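Local coordinates for Serine/threonine-protein kinase PknE (Mycobacterium tuberculosis, PDB 2H34) that transfers phosphate from ATP to serine and threonine side chains of proteins, acting in stress signalling that probably favours survival of the bacterium inside host macrophages, at residues T70-P75 and G107-D112; P94-I99 and G144-A149; V137-Q142 and I165-D170; Y219-V224 and G285-A290; C228-P233 and S255-G260. All coordinates share one frame; numbering follows the deposited sequence.

Contact 1 (T70-P75 and G107-D112)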
# COMPACT_ATOMS: atom_id res chain seq x y z
N THR A 70 22.97 -11.01 0.49
CA THR A 70 23.89 -10.07 1.16
C THR A 70 24.29 -8.94 0.21
O THR A 70 25.48 -8.76 -0.10
CB THR A 70 25.14 -10.82 1.72
OG1 THR A 70 24.72 -11.99 2.43
CG2 THR A 70 25.94 -9.91 2.66
N LEU A 71 23.28 -8.19 -0.25
CA LEU A 71 23.51 -7.02 -1.10
C LEU A 71 24.00 -5.85 -0.26
O LEU A 71 24.77 -5.01 -0.73
CB LEU A 71 22.24 -6.64 -1.88
CG LEU A 71 21.13 -5.82 -1.23
CD1 LEU A 71 20.42 -4.96 -2.27
CD2 LEU A 71 20.13 -6.72 -0.49
N SER A 72 23.57 -5.83 1.00
CA SER A 72 23.97 -4.79 1.94
C SER A 72 25.22 -5.16 2.73
O SER A 72 25.28 -4.97 3.94
CB SER A 72 22.83 -4.48 2.90
OG SER A 72 22.80 -5.44 3.95
N SER A 73 26.23 -5.68 2.03
CA SER A 73 27.58 -5.68 2.56
C SER A 73 27.98 -4.21 2.60
O SER A 73 28.78 -3.79 3.43
CB SER A 73 28.51 -6.47 1.65
OG SER A 73 27.99 -7.77 1.39
N ASP A 74 27.38 -3.45 1.68
CA ASP A 74 27.46 -2.00 1.64
C ASP A 74 26.72 -1.37 2.83
O ASP A 74 25.57 -1.73 3.09
CB ASP A 74 26.88 -1.50 0.32
CG ASP A 74 26.32 -0.10 0.40
OD1 ASP A 74 27.12 0.85 0.56
OD2 ASP A 74 25.09 0.05 0.30
N PRO A 75 27.38 -0.44 3.56
CA PRO A 75 26.78 0.18 4.74
C PRO A 75 25.58 1.09 4.43
O PRO A 75 24.77 1.36 5.32
CB PRO A 75 27.93 1.00 5.34
CG PRO A 75 29.17 0.52 4.66
CD PRO A 75 28.74 0.07 3.31
N GLY A 107 25.53 -13.08 8.88
CA GLY A 107 25.67 -11.96 7.95
C GLY A 107 24.35 -11.41 7.46
O GLY A 107 24.20 -10.20 7.30
N GLN A 108 23.38 -12.30 7.22
CA GLN A 108 22.08 -11.94 6.64
C GLN A 108 21.22 -11.10 7.59
O GLN A 108 21.02 -11.47 8.75
CB GLN A 108 21.29 -13.19 6.21
CG GLN A 108 20.40 -13.01 4.98
CD GLN A 108 21.02 -13.57 3.70
OE1 GLN A 108 21.28 -14.78 3.59
NE2 GLN A 108 21.26 -12.70 2.71
N LEU A 109 20.73 -9.98 7.08
CA LEU A 109 19.82 -9.12 7.84
C LEU A 109 18.37 -9.56 7.64
O LEU A 109 17.92 -9.75 6.52
CB LEU A 109 20.00 -7.64 7.47
CG LEU A 109 21.34 -6.99 7.83
CD1 LEU A 109 21.26 -5.47 7.77
CD2 LEU A 109 21.84 -7.43 9.20
N TYR A 110 17.67 -9.72 8.75
CA TYR A 110 16.33 -10.28 8.72
C TYR A 110 15.31 -9.35 9.39
O TYR A 110 15.67 -8.52 10.23
CB TYR A 110 16.35 -11.66 9.38
CG TYR A 110 16.45 -11.65 10.90
CD1 TYR A 110 17.67 -11.43 11.54
CD2 TYR A 110 15.32 -11.87 11.69
CE1 TYR A 110 17.75 -11.42 12.94
CE2 TYR A 110 15.39 -11.86 13.07
CZ TYR A 110 16.60 -11.64 13.69
OH TYR A 110 16.66 -11.64 15.07
N VAL A 111 14.05 -9.49 8.98
CA VAL A 111 12.91 -8.91 9.68
C VAL A 111 11.83 -9.97 9.86
O VAL A 111 11.32 -10.53 8.90
CB VAL A 111 12.34 -7.67 8.95
CG1 VAL A 111 11.11 -7.16 9.67
CG2 VAL A 111 13.38 -6.56 8.86
N ASP A 112 11.51 -10.24 11.12
CA ASP A 112 10.52 -11.25 11.47
C ASP A 112 9.21 -10.56 11.78
O ASP A 112 9.15 -9.69 12.65
CB ASP A 112 11.01 -12.04 12.69
CG ASP A 112 9.90 -12.81 13.38
OD1 ASP A 112 8.72 -12.66 13.02
OD2 ASP A 112 10.23 -13.58 14.31

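Contact 2 (P94-I99 and G144-A149)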
# COMPACT_ATOMS: atom_id res chain seq x y z
N PRO A 94 -2.93 -0.76 13.88
CA PRO A 94 -3.31 -2.15 13.69
C PRO A 94 -3.48 -2.65 12.26
O PRO A 94 -3.71 -3.84 12.08
CB PRO A 94 -4.65 -2.23 14.43
CG PRO A 94 -5.23 -0.92 14.30
CD PRO A 94 -4.06 0.04 14.38
N HIS A 95 -3.40 -1.77 11.26
CA HIS A 95 -3.44 -2.20 9.85
C HIS A 95 -2.04 -2.21 9.24
O HIS A 95 -1.86 -2.23 8.02
CB HIS A 95 -4.37 -1.33 9.02
CG HIS A 95 -5.74 -1.23 9.60
ND1 HIS A 95 -6.11 -0.23 10.46
CD2 HIS A 95 -6.80 -2.06 9.49
CE1 HIS A 95 -7.35 -0.43 10.85
NE2 HIS A 95 -7.80 -1.54 10.28
N VAL A 96 -1.07 -2.18 10.13
CA VAL A 96 0.29 -2.40 9.75
C VAL A 96 0.70 -3.69 10.43
O VAL A 96 0.51 -3.84 11.65
CB VAL A 96 1.19 -1.20 10.10
CG1 VAL A 96 0.75 0.04 9.35
CG2 VAL A 96 1.15 -0.93 11.59
N VAL A 97 1.21 -4.62 9.63
CA VAL A 97 1.82 -5.85 10.12
C VAL A 97 2.77 -5.56 11.27
O VAL A 97 3.66 -4.72 11.14
CB VAL A 97 2.61 -6.55 8.99
CG1 VAL A 97 3.22 -7.84 9.50
CG2 VAL A 97 1.70 -6.82 7.79
N PRO A 98 2.55 -6.24 12.41
CA PRO A 98 3.45 -6.21 13.57
C PRO A 98 4.82 -6.75 13.20
O PRO A 98 4.89 -7.76 12.49
CB PRO A 98 2.79 -7.18 14.54
CG PRO A 98 1.37 -7.19 14.14
CD PRO A 98 1.37 -7.07 12.67
N ILE A 99 5.88 -6.07 13.65
CA ILE A 99 7.23 -6.60 13.49
C ILE A 99 7.62 -7.31 14.77
O ILE A 99 7.61 -6.69 15.85
CB ILE A 99 8.26 -5.48 13.19
CG1 ILE A 99 7.96 -4.77 11.87
CG2 ILE A 99 9.69 -6.02 13.20
CD1 ILE A 99 7.36 -5.63 10.78
N GLY A 144 -5.55 3.91 4.53
CA GLY A 144 -5.23 5.33 4.74
C GLY A 144 -4.76 5.55 6.16
O GLY A 144 -3.84 6.34 6.43
N SER A 145 -5.38 4.80 7.06
CA SER A 145 -5.03 4.80 8.46
C SER A 145 -3.58 4.33 8.64
O SER A 145 -2.79 5.00 9.29
CB SER A 145 -6.02 3.93 9.25
OG SER A 145 -5.70 3.89 10.61
N ALA A 146 -3.23 3.21 8.02
CA ALA A 146 -1.86 2.71 8.05
C ALA A 146 -0.89 3.75 7.48
O ALA A 146 0.16 4.02 8.05
CB ALA A 146 -1.75 1.41 7.31
N LEU A 147 -1.25 4.32 6.34
CA LEU A 147 -0.43 5.32 5.70
C LEU A 147 -0.20 6.52 6.61
O LEU A 147 0.95 6.94 6.77
CB LEU A 147 -1.05 5.76 4.39
CG LEU A 147 -1.12 4.76 3.24
CD1 LEU A 147 -1.88 5.36 2.07
CD2 LEU A 147 0.28 4.34 2.82
N ASP A 148 -1.27 7.07 7.19
CA ASP A 148 -1.14 8.21 8.11
C ASP A 148 -0.13 7.91 9.22
O ASP A 148 0.73 8.73 9.54
CB ASP A 148 -2.48 8.52 8.78
CG ASP A 148 -3.46 9.25 7.87
OD1 ASP A 148 -3.08 9.86 6.84
OD2 ASP A 148 -4.66 9.22 8.24
N ALA A 149 -0.26 6.73 9.82
CA ALA A 149 0.61 6.31 10.91
C ALA A 149 2.06 6.28 10.43
O ALA A 149 2.97 6.73 11.15
CB ALA A 149 0.20 4.95 11.43

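Contact 3 (V137-Q142 and I165-D170)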
# COMPACT_ATOMS: atom_id res chain seq x y z
N VAL A 137 -14.81 1.73 0.39
CA VAL A 137 -14.55 2.73 1.40
C VAL A 137 -13.94 2.06 2.63
O VAL A 137 -12.86 2.45 3.08
CB VAL A 137 -15.82 3.57 1.77
CG1 VAL A 137 -15.50 4.61 2.85
CG2 VAL A 137 -16.37 4.27 0.54
N ALA A 138 -14.60 1.03 3.14
CA ALA A 138 -14.08 0.31 4.30
C ALA A 138 -12.60 -0.04 4.09
O ALA A 138 -11.77 0.21 4.96
CB ALA A 138 -14.89 -0.92 4.58
N ILE A 139 -12.27 -0.59 2.93
CA ILE A 139 -10.88 -0.93 2.65
C ILE A 139 -9.99 0.32 2.59
O ILE A 139 -8.98 0.39 3.29
CB ILE A 139 -10.74 -1.85 1.41
CG1 ILE A 139 -11.36 -3.22 1.77
CG2 ILE A 139 -9.28 -2.03 1.02
CD1 ILE A 139 -11.97 -3.95 0.62
N VAL A 140 -10.39 1.34 1.83
CA VAL A 140 -9.59 2.57 1.77
C VAL A 140 -9.34 3.17 3.16
O VAL A 140 -8.23 3.61 3.46
CB VAL A 140 -10.22 3.60 0.82
CG1 VAL A 140 -9.53 4.94 0.93
CG2 VAL A 140 -10.12 3.10 -0.61
N ARG A 141 -10.36 3.14 4.02
CA ARG A 141 -10.25 3.72 5.36
C ARG A 141 -9.12 3.11 6.16
O ARG A 141 -8.29 3.84 6.71
CB ARG A 141 -11.59 3.64 6.12
CG ARG A 141 -11.63 4.54 7.35
CD ARG A 141 -12.86 4.33 8.21
NE ARG A 141 -14.09 4.47 7.43
CZ ARG A 141 -15.03 3.53 7.32
NH1 ARG A 141 -14.90 2.37 7.96
NH2 ARG A 141 -16.11 3.75 6.57
N GLN A 142 -9.06 1.79 6.19
CA GLN A 142 -8.02 1.05 6.92
C GLN A 142 -6.61 1.26 6.39
O GLN A 142 -5.69 1.35 7.18
CB GLN A 142 -8.30 -0.45 6.90
CG GLN A 142 -9.60 -0.87 7.50
CD GLN A 142 -9.91 -2.31 7.19
OE1 GLN A 142 -10.68 -2.60 6.28
NE2 GLN A 142 -9.29 -3.24 7.93
N ILE A 165 -1.99 -4.27 -0.71
CA ILE A 165 -3.16 -4.26 0.14
C ILE A 165 -3.66 -5.70 0.27
O ILE A 165 -3.98 -6.36 -0.72
CB ILE A 165 -4.25 -3.33 -0.43
CG1 ILE A 165 -3.75 -1.90 -0.47
CG2 ILE A 165 -5.52 -3.40 0.39
CD1 ILE A 165 -4.63 -0.94 -1.26
N LEU A 166 -3.70 -6.18 1.51
CA LEU A 166 -4.01 -7.56 1.81
C LEU A 166 -5.28 -7.63 2.61
O LEU A 166 -5.35 -7.10 3.72
CB LEU A 166 -2.86 -8.18 2.61
CG LEU A 166 -2.87 -9.69 2.88
CD1 LEU A 166 -2.74 -10.50 1.58
CD2 LEU A 166 -1.76 -10.06 3.86
N VAL A 167 -6.29 -8.29 2.06
CA VAL A 167 -7.61 -8.31 2.68
C VAL A 167 -7.83 -9.65 3.38
O VAL A 167 -7.78 -10.71 2.76
CB VAL A 167 -8.70 -7.98 1.64
CG1 VAL A 167 -10.07 -8.01 2.25
CG2 VAL A 167 -8.45 -6.62 1.09
N SER A 168 -8.05 -9.60 4.69
CA SER A 168 -8.18 -10.80 5.50
C SER A 168 -9.64 -11.14 5.74
O SER A 168 -10.52 -10.65 5.05
CB SER A 168 -7.45 -10.63 6.83
OG SER A 168 -6.09 -10.36 6.61
N ALA A 169 -9.86 -11.99 6.74
CA ALA A 169 -11.17 -12.45 7.18
C ALA A 169 -12.37 -11.54 6.84
O ALA A 169 -13.01 -11.76 5.80
CB ALA A 169 -11.14 -12.78 8.66
N ASP A 170 -12.68 -10.57 7.70
CA ASP A 170 -13.88 -9.74 7.51
C ASP A 170 -13.51 -8.43 6.88
O ASP A 170 -13.72 -7.36 7.47
CB ASP A 170 -14.64 -9.51 8.82
CG ASP A 170 -15.68 -10.59 9.10
OD1 ASP A 170 -15.32 -11.80 9.14
OD2 ASP A 170 -16.88 -10.24 9.30

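Contact 4 (Y219-V224 and G285-A290)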
# COMPACT_ATOMS: atom_id res chain seq x y z
N TYR A 219 -2.48 10.75 -2.95
CA TYR A 219 -2.82 10.71 -4.38
C TYR A 219 -3.04 9.26 -4.79
O TYR A 219 -4.10 8.91 -5.33
CB TYR A 219 -1.69 11.33 -5.22
CG TYR A 219 -1.98 11.49 -6.71
CD1 TYR A 219 -2.35 12.72 -7.23
CD2 TYR A 219 -1.83 10.42 -7.61
CE1 TYR A 219 -2.60 12.90 -8.59
CE2 TYR A 219 -2.08 10.59 -8.97
CZ TYR A 219 -2.47 11.84 -9.45
OH TYR A 219 -2.74 12.06 -10.78
N ALA A 220 -2.03 8.43 -4.53
CA ALA A 220 -2.09 7.02 -4.86
C ALA A 220 -3.39 6.37 -4.35
O ALA A 220 -4.14 5.76 -5.12
CB ALA A 220 -0.87 6.32 -4.31
N LEU A 221 -3.68 6.54 -3.06
CA LEU A 221 -4.86 5.93 -2.45
C LEU A 221 -6.16 6.29 -3.18
O LEU A 221 -7.09 5.48 -3.25
CB LEU A 221 -4.97 6.31 -0.97
CG LEU A 221 -5.88 5.47 -0.08
CD1 LEU A 221 -5.34 4.07 0.05
CD2 LEU A 221 -6.01 6.10 1.30
N THR A 222 -6.20 7.50 -3.72
CA THR A 222 -7.39 7.97 -4.41
C THR A 222 -7.55 7.28 -5.77
O THR A 222 -8.66 6.89 -6.14
CB THR A 222 -7.39 9.51 -4.53
OG1 THR A 222 -6.99 10.08 -3.29
CG2 THR A 222 -8.77 10.02 -4.87
N CYS A 223 -6.44 7.09 -6.49
CA CYS A 223 -6.44 6.19 -7.65
C CYS A 223 -6.92 4.79 -7.24
O CYS A 223 -7.79 4.20 -7.89
CB CYS A 223 -5.04 6.11 -8.26
SG CYS A 223 -4.34 7.68 -8.82
N VAL A 224 -6.39 4.26 -6.14
CA VAL A 224 -6.79 2.94 -5.69
C VAL A 224 -8.30 2.90 -5.40
O VAL A 224 -9.00 1.97 -5.82
CB VAL A 224 -5.97 2.46 -4.48
CG1 VAL A 224 -6.55 1.17 -3.94
CG2 VAL A 224 -4.53 2.24 -4.88
N GLY A 285 -6.69 10.27 6.21
CA GLY A 285 -7.82 10.33 7.13
C GLY A 285 -8.92 11.21 6.58
O GLY A 285 -10.09 10.85 6.61
N ASP A 286 -8.53 12.36 6.03
CA ASP A 286 -9.49 13.29 5.46
C ASP A 286 -10.07 12.76 4.16
O ASP A 286 -11.26 12.94 3.89
CB ASP A 286 -8.87 14.66 5.25
CG ASP A 286 -8.50 15.34 6.55
OD1 ASP A 286 -7.59 16.19 6.52
OD2 ASP A 286 -9.11 15.01 7.60
N LEU A 287 -9.23 12.10 3.37
CA LEU A 287 -9.70 11.33 2.24
C LEU A 287 -10.80 10.37 2.70
O LEU A 287 -11.94 10.45 2.23
CB LEU A 287 -8.56 10.52 1.66
CG LEU A 287 -8.61 10.05 0.21
CD1 LEU A 287 -7.57 8.98 0.04
CD2 LEU A 287 -9.95 9.53 -0.23
N SER A 288 -10.43 9.48 3.62
CA SER A 288 -11.36 8.48 4.14
C SER A 288 -12.64 9.16 4.55
O SER A 288 -13.72 8.74 4.14
CB SER A 288 -10.77 7.74 5.35
OG SER A 288 -10.00 6.62 4.95
N ALA A 289 -12.52 10.23 5.33
CA ALA A 289 -13.70 10.86 5.90
C ALA A 289 -14.62 11.29 4.77
O ALA A 289 -15.81 10.96 4.77
CB ALA A 289 -13.32 12.04 6.80
N ALA A 290 -14.05 11.98 3.78
CA ALA A 290 -14.81 12.46 2.63
C ALA A 290 -15.44 11.30 1.89
O ALA A 290 -16.60 11.37 1.50
CB ALA A 290 -13.90 13.26 1.71

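Contact 5 (C228-P233 and S255-G260)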
# COMPACT_ATOMS: atom_id res chain seq x y z
N CYS A 228 -11.27 0.58 -7.21
CA CYS A 228 -12.18 -0.27 -6.45
C CYS A 228 -13.62 -0.02 -6.86
O CYS A 228 -14.45 -0.93 -6.84
CB CYS A 228 -12.06 0.03 -4.96
SG CYS A 228 -10.47 -0.38 -4.22
N LEU A 229 -13.90 1.23 -7.21
CA LEU A 229 -15.25 1.65 -7.54
C LEU A 229 -15.59 1.25 -8.96
O LEU A 229 -16.58 0.56 -9.20
CB LEU A 229 -15.39 3.17 -7.35
CG LEU A 229 -15.35 3.66 -5.90
CD1 LEU A 229 -15.08 5.16 -5.82
CD2 LEU A 229 -16.64 3.31 -5.17
N THR A 230 -14.76 1.68 -9.90
CA THR A 230 -15.09 1.57 -11.30
C THR A 230 -14.75 0.19 -11.84
O THR A 230 -15.47 -0.34 -12.68
CB THR A 230 -14.34 2.61 -12.14
OG1 THR A 230 -12.93 2.42 -11.98
CG2 THR A 230 -14.72 4.03 -11.69
N GLY A 231 -13.65 -0.37 -11.35
CA GLY A 231 -13.14 -1.63 -11.86
C GLY A 231 -11.75 -1.48 -12.45
O GLY A 231 -11.02 -2.45 -12.55
N SER A 232 -11.38 -0.26 -12.82
CA SER A 232 -10.09 0.00 -13.48
C SER A 232 -9.39 1.31 -13.04
O SER A 232 -10.05 2.23 -12.57
CB SER A 232 -10.28 -0.02 -15.00
OG SER A 232 -11.46 0.67 -15.36
N PRO A 233 -8.05 1.38 -13.18
CA PRO A 233 -7.33 2.55 -12.70
C PRO A 233 -7.75 3.75 -13.52
O PRO A 233 -8.20 3.56 -14.64
CB PRO A 233 -5.87 2.20 -12.98
CG PRO A 233 -5.92 1.21 -14.09
CD PRO A 233 -7.14 0.40 -13.80
N SER A 255 -18.75 8.24 -11.07
CA SER A 255 -20.18 8.03 -11.27
C SER A 255 -20.56 7.88 -12.75
O SER A 255 -21.58 7.26 -13.08
CB SER A 255 -20.97 9.17 -10.63
OG SER A 255 -20.38 10.40 -10.97
N THR A 256 -19.73 8.42 -13.65
CA THR A 256 -20.00 8.30 -15.08
C THR A 256 -19.66 6.93 -15.66
O THR A 256 -19.76 6.72 -16.87
CB THR A 256 -19.30 9.42 -15.95
OG1 THR A 256 -17.89 9.20 -15.99
CG2 THR A 256 -19.62 10.83 -15.42
N VAL A 257 -19.26 5.99 -14.81
CA VAL A 257 -18.95 4.63 -15.29
C VAL A 257 -19.99 3.59 -14.83
O VAL A 257 -20.79 3.13 -15.64
CB VAL A 257 -17.52 4.19 -14.93
CG1 VAL A 257 -17.07 3.07 -15.86
CG2 VAL A 257 -16.55 5.36 -15.01
N ARG A 258 -19.97 3.23 -13.55
CA ARG A 258 -20.87 2.21 -13.01
C ARG A 258 -22.17 2.86 -12.50
O ARG A 258 -22.16 4.01 -12.07
CB ARG A 258 -20.17 1.38 -11.91
CG ARG A 258 -20.94 0.12 -11.41
CD ARG A 258 -20.05 -1.14 -11.31
NE ARG A 258 -18.87 -1.06 -12.17
CZ ARG A 258 -18.85 -1.27 -13.49
NH1 ARG A 258 -19.97 -1.58 -14.14
NH2 ARG A 258 -17.72 -1.16 -14.17
N PRO A 259 -23.31 2.12 -12.60
CA PRO A 259 -24.60 2.62 -12.13
C PRO A 259 -24.65 3.03 -10.66
O PRO A 259 -25.07 4.15 -10.36
CB PRO A 259 -25.55 1.44 -12.40
CG PRO A 259 -24.91 0.69 -13.50
CD PRO A 259 -23.44 0.79 -13.22
N GLY A 260 -24.23 2.15 -9.75
CA GLY A 260 -24.47 2.36 -8.31
C GLY A 260 -23.48 3.20 -7.51
O GLY A 260 -23.41 3.07 -6.29

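Contact 1 (T70-P75 and G107-D112)
The side-chain amide of Gln-108 reaches across to the start of the 70-75 loop, where its NE2 sits 3.3 Å from Thr-70 N and 3.5 Å from Thr-70 OG1. NE2 and Thr-70 N are both donors and cannot bond, and the approach to OG1 is only a loose one; NE2 donates one of its hydrogens to Met-67 O, just upstream in the same loop. A bend at chi2 (101°) turns the end of Gln-108 toward the loop, although its CB sets off along the side of it. The second touch is looser, with Leu-109 CD1 lying 4.1 Å from Ser-72 OG, and Met-81 of helix 75-88 packs on both residues. Inside the loop, Ser-73 OG donates to Thr-70 O at 3.1 Å, coming from above the carbonyl plane, while Ser-72 centres an inverse gamma turn. Asp-74 then caps the start of helix 75-88 by accepting from the backbone N of Val-76 and Phe-77. This slight surface contact in the N-terminal lobe of a protein kinase sets the link between strand 60-66, which carries the predicted ATP-binding Lys-65, and helix 75-88, the C-helix of the kinase fold, beside strand 108-114 of the five-stranded antiparallel sheet.

Contact 2 (P94-I99 and G144-A149)
The imidazole of His-95 is the flat group at this interface. It stacks with the ring of Phe-172, and Ser-145 OG approaches it obliquely, 4.1 Å from His-95 ND1. That spacing is too long for a bond, and the hydroxyl looks elsewhere: Ser-145 OG makes a weak hydrogen bond to Glu-93 OE2, while Glu-93 OE1 accepts from the backbone N of His-95. One carboxylate therefore links the loop and the helix, the helix side only weakly. Gln-142, one turn earlier on the helix, also packs against the imidazole.

The rest is apolar. Ala-146 points its methyl toward the loop, and Val-96 CG1 comes down on it at 3.5 Å from Ala-146 CB. With chi1 at -62°, CG1 lies anti to the carbonyl carbon of Val-96, and this places it, rather than CG2, over the helix. The same methyl also meets His-95 O, 3.7 Å from Ala-146 CB, and His-95 CB, 4.2 Å from that atom. With only a methyl between them, the backbones lie close, the CA atoms of His-95 and Ala-146 being 5.5 Å apart.

Residues 94-98 are the later part of the linker from the C-helix to strand 99-105, and in protein kinases this linker docks on the long helix of the C-terminal lobe, here 133-152. The chemistry implies a docking by van der Waals fit around a small methyl, with the polar atoms bonded to neighbours such as Glu-93 instead of across the interface.

Contact 3 (V137-Q142 and I165-D170)
Ile-139 and Ile-165 meet by their CG2 methyls, and Ile-139 reaches on to Val-167; the pairing joins two pieces of the kinase C-terminal lobe. Helix 133-152 is the long helix of that lobe, and strand 165-167 is the short strand following the catalytic loop that holds Asp-159, the predicted proton acceptor. The two isoleucines approach at a slant, each pointing its CB at the opposite segment. They share the first torsion: with chi1 at -68° in Ile-139 and -63° in Ile-165, CG2 stands anti to the backbone N in both, and the two branches converge at 4.1 Å, Ile-139 CG2 on Ile-165 CG2. The longer branch of Ile-139 goes the other way, toward Val-167, whose own CB points along the interface.

All three residues are buried. Met-124 of helix 121-128 touches Ile-139 and Val-167, and Val-224 of helix 217-230 touches Ile-165, so this small apolar cluster sits between neighbouring helices. Val-140, the next residue on the helix, faces away from the strand and packs on Leu-221 and Leu-225. The strand is held by its own sheet, with Val-167 paired to Val-119 and Leu-166 to Tyr-174. At the far end of the cluster, Ile-139 CD1 stops 4.4 Å from Val-167 CG2.

Contact 4 (Y219-V224 and G285-A290)
Leu-287 carries this contact for helix 284-293, sending CD1 into the angle between Leu-221 and Thr-222 of helix 217-230. Its CG is anti to the backbone N (chi1 -157°), which throws the isobutyl group outward from its helix toward the other one. There Leu-287 CD1 meets Leu-221 at several points, closest at Leu-221 CD2 (3.5 Å), with Leu-221 CB also 3.9 Å from it. Leu-287 CD1 also lies 3.6 Å from Thr-222 OG1. That hydroxyl is not left to face a hydrocarbon alone: it bonds to Ile-218 O one turn back in its own helix, with a weak second bond to Gly-272 O. Val-268 of helix 264-272 also touches Leu-287.

One step on, Ser-288 does not touch residues 219-224 and lies beside Arg-141 of helix 133-152. Ala-290, further round, rests on Val-268 and Tyr-281. Leu-221 also touches Val-140 and Ile-143 of helix 133-152, so the same side chain joins two helices to its own. A single leucine packed against two residues of a buried helix, with no polar link, is how helix 284-293 meets the central hydrophobic helix 217-230, the F-helix around which the C-terminal lobe of protein kinases is assembled.

Contact 5 (C228-P233 and S255-G260)
Arg-258 bonds to Thr-230, the last residue of helix 217-230, where the chain leaves the central helix of the kinase C-terminal lobe through an ST turn.

The polar link is a single hydrogen bond. Arg-258 NH2 donates to Thr-230 O at 2.8 Å and almost straight, with an N-H...O angle of 172°, and the oxygen lies in the guanidinium plane at its edge. The donor sits nearly along the C=O axis (163°). Bends at chi2 and chi3 fold the arginine back to bring its end to this carbonyl. As a carbonyl at the C-terminal end of a helix, Thr-230 O would be expected to suit a positive partner.

Within residues 228-233, the ST turn has Ser-232 N donating to Thr-230 OG1 at 3.2 Å. Chi1 of 60° puts that oxygen between the backbone N and the carbonyl carbon, and it also bonds to Tyr-226 O in the preceding turn. Gly-231 follows with positive phi, ending the helix.

The apolar part lies beside the bond. Val-257 directs its CB at the helix end and packs on Tyr-226 as well, while Pro-254 touches Thr-230. Across the segments, Val-257 CG2 touches Thr-230 CG2 at 4.0 Å.

Overall arrangement
Contact 1 lies in the N-terminal lobe and contacts 3, 4 and 5 in the C-terminal lobe; contact 2 bridges them, reaching contact 1 where Ile-99 packs on Val-111. Contacts 2 and 3 use successive turns of helix 133-152, centres about 12 Å apart, and contacts 4 and 5 share helix 217-230. Gly-144 and Leu-147 of contact 2 pack on Leu-221 of contact 4, centres about 15 Å apart. Contacts 3 and 4, about 13 Å apart, join through Val-140 on Leu-221 and Ile-165 on Val-224. The predicted proton acceptor Asp-159 is about 10 Å from the Ile-165 side chain and about 9 Å from that of Leu-221. Contact 5 lies away from the annotated sites, its centre about 43 Å from that of contact 1.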